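Local coordinates for glutamine cyclotransferase (Xanthomonas campestris, PDB 3MBR), which probably catalyses the cyclisation of N-terminal glutamine to pyroglutamate and folds as a calcium-binding beta-propeller, at residues L77-W82 / F88-A93. The protein carries 1 engineered substitution. Numbering follows the deposited sequence.
Sequences LIQLTW and FVYDLA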
# COMPACT_ATOMS: atom_id res chain seq x y z
N LEU A 77 -1.28 -4.48 -13.91
CA LEU A 77 -1.47 -4.45 -12.45
C LEU A 77 -0.73 -5.61 -11.88
O LEU A 77 -0.93 -6.75 -12.28
CB LEU A 77 -2.95 -4.45 -12.09
CG LEU A 77 -3.32 -4.16 -10.66
CD1 LEU A 77 -4.76 -3.78 -10.65
CD2 LEU A 77 -3.10 -5.33 -9.77
N ILE A 78 0.22 -5.33 -11.00
CA ILE A 78 1.08 -6.41 -10.41
C ILE A 78 0.65 -6.63 -8.98
O ILE A 78 0.47 -5.67 -8.25
CB ILE A 78 2.59 -5.97 -10.54
CG1 ILE A 78 2.92 -5.73 -12.02
CG2 ILE A 78 3.47 -7.02 -9.90
CD1 ILE A 78 4.18 -5.10 -12.32
N GLN A 79 0.51 -7.91 -8.59
CA GLN A 79 0.04 -8.21 -7.25
C GLN A 79 0.87 -9.28 -6.60
O GLN A 79 1.27 -10.26 -7.26
CB GLN A 79 -1.40 -8.70 -7.37
CG GLN A 79 -2.04 -9.00 -5.98
CD GLN A 79 -3.46 -9.39 -6.03
OE1 GLN A 79 -3.90 -10.07 -6.94
NE2 GLN A 79 -4.23 -8.97 -5.02
N LEU A 80 1.10 -9.18 -5.29
CA LEU A 80 1.76 -10.20 -4.46
C LEU A 80 0.72 -11.07 -3.80
O LEU A 80 -0.48 -10.75 -3.81
CB LEU A 80 2.68 -9.58 -3.40
CG LEU A 80 3.66 -8.55 -3.92
CD1 LEU A 80 4.36 -7.88 -2.71
CD2 LEU A 80 4.67 -9.22 -4.83
N THR A 81 1.17 -12.21 -3.26
CA THR A 81 0.28 -12.98 -2.42
C THR A 81 0.89 -13.09 -1.06
O THR A 81 2.13 -12.97 -0.87
CB THR A 81 0.07 -14.41 -2.97
OG1 THR A 81 1.34 -15.08 -3.09
CG2 THR A 81 -0.70 -14.43 -4.27
N TRP A 82 0.08 -13.35 -0.07
CA TRP A 82 0.68 -13.40 1.27
C TRP A 82 1.76 -14.49 1.49
O TRP A 82 2.99 -14.22 1.72
CB TRP A 82 -0.46 -13.48 2.25
CG TRP A 82 -0.01 -13.49 3.71
CD1 TRP A 82 1.16 -12.95 4.26
CD2 TRP A 82 -0.70 -14.12 4.79
NE1 TRP A 82 1.19 -13.20 5.62
CE2 TRP A 82 0.06 -13.92 5.96
CE3 TRP A 82 -1.91 -14.85 4.87
CZ2 TRP A 82 -0.34 -14.41 7.21
CZ3 TRP A 82 -2.31 -15.34 6.10
CH2 TRP A 82 -1.52 -15.12 7.26
N PHE A 88 1.12 -12.21 -9.43
CA PHE A 88 0.34 -12.20 -10.66
C PHE A 88 0.44 -10.88 -11.37
O PHE A 88 0.61 -9.82 -10.71
CB PHE A 88 -1.12 -12.48 -10.26
CG PHE A 88 -1.24 -13.91 -9.62
CD1 PHE A 88 -1.53 -14.08 -8.29
CD2 PHE A 88 -0.84 -15.01 -10.35
CE1 PHE A 88 -1.67 -15.37 -7.71
CE2 PHE A 88 -0.87 -16.34 -9.78
CZ PHE A 88 -1.24 -16.47 -8.44
N VAL A 89 0.34 -10.95 -12.66
CA VAL A 89 0.28 -9.72 -13.44
C VAL A 89 -1.02 -9.76 -14.20
O VAL A 89 -1.26 -10.76 -14.90
CB VAL A 89 1.49 -9.60 -14.45
CG1 VAL A 89 1.37 -8.36 -15.32
CG2 VAL A 89 2.88 -9.73 -13.73
N TYR A 90 -1.82 -8.71 -14.08
CA TYR A 90 -3.09 -8.61 -14.78
C TYR A 90 -2.97 -7.56 -15.87
O TYR A 90 -2.23 -6.59 -15.68
CB TYR A 90 -4.22 -8.12 -13.81
CG TYR A 90 -4.47 -8.98 -12.62
CD1 TYR A 90 -3.70 -8.87 -11.49
CD2 TYR A 90 -5.50 -9.92 -12.60
CE1 TYR A 90 -3.92 -9.64 -10.37
CE2 TYR A 90 -5.74 -10.76 -11.44
CZ TYR A 90 -4.93 -10.58 -10.31
OH TYR A 90 -5.09 -11.29 -9.12
N ASP A 91 -3.74 -7.71 -16.95
CA ASP A 91 -3.96 -6.54 -17.82
C ASP A 91 -4.84 -5.59 -17.01
O ASP A 91 -5.90 -5.98 -16.49
CB ASP A 91 -4.72 -7.02 -19.05
CG ASP A 91 -5.11 -5.90 -19.98
OD1 ASP A 91 -4.19 -5.35 -20.63
OD2 ASP A 91 -6.34 -5.64 -20.12
N LEU A 92 -4.41 -4.35 -16.87
CA LEU A 92 -5.11 -3.38 -16.09
C LEU A 92 -6.53 -3.12 -16.58
O LEU A 92 -7.47 -3.08 -15.79
CB LEU A 92 -4.35 -2.08 -16.19
CG LEU A 92 -3.74 -1.32 -15.06
CD1 LEU A 92 -3.53 0.08 -15.63
CD2 LEU A 92 -4.60 -1.25 -13.89
N ALA A 93 -6.69 -2.89 -17.88
CA ALA A 93 -8.01 -2.54 -18.39
C ALA A 93 -9.07 -3.57 -18.12
O ALA A 93 -10.21 -3.20 -17.76
CB ALA A 93 -7.92 -2.30 -19.91
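Leu77 and Tyr90 form one antiparallel hydrogen-bonded pair and Gln79 and Phe88 the next, the strand axes approaching to 4.7 Å at 154°, with Ile78 and Val89 as the non-hydrogen-bonded pair between them. Two reciprocal pairs of N-H...O bonds fix this register; the straightest, from Tyr90 N to Leu77 O (2.8 Å), reaches 173° at its hydrogen. On the face carrying Leu77, Gln79, Phe88 and Tyr90, the Tyr90 hydroxyl gives its proton to Gln79 OE1 (2.8 Å), nearly in line with the amide C=O. Gln79 has CG anti to the backbone N and is extended beyond it, which carries its amide to the phenol end of the tyrosine; amide and ring planes stand 58° apart. Gln79 NE2 also makes a weak hydrogen bond to Ser36 OG, so both ends of the buried amide have partners, one of them in the neighbouring sheet. Leu77 runs beside the tyrosine, its CD2 lying 4.0 Å from Tyr90 CD1, while Leu92 crosses Leu77 at about a right angle and sets its CD2 4.0 Å from Leu77 CB. Farther along, Thr81 CG2 meets Phe88 CE1 obliquely at 3.7 Å; the threonine hydroxyl instead bonds Glu86 O. Val45 of strand 44-49 touches Leu77, Gln79 and Tyr90, showing that this face packs against the adjacent sheet; on the reverse, Phe101 of strand 96-102 in the same sheet touches Ile78 and Val89. Strands 76-81 and 86-91 thus form the central beta hairpin of a four-stranded antiparallel blade in a beta-propeller.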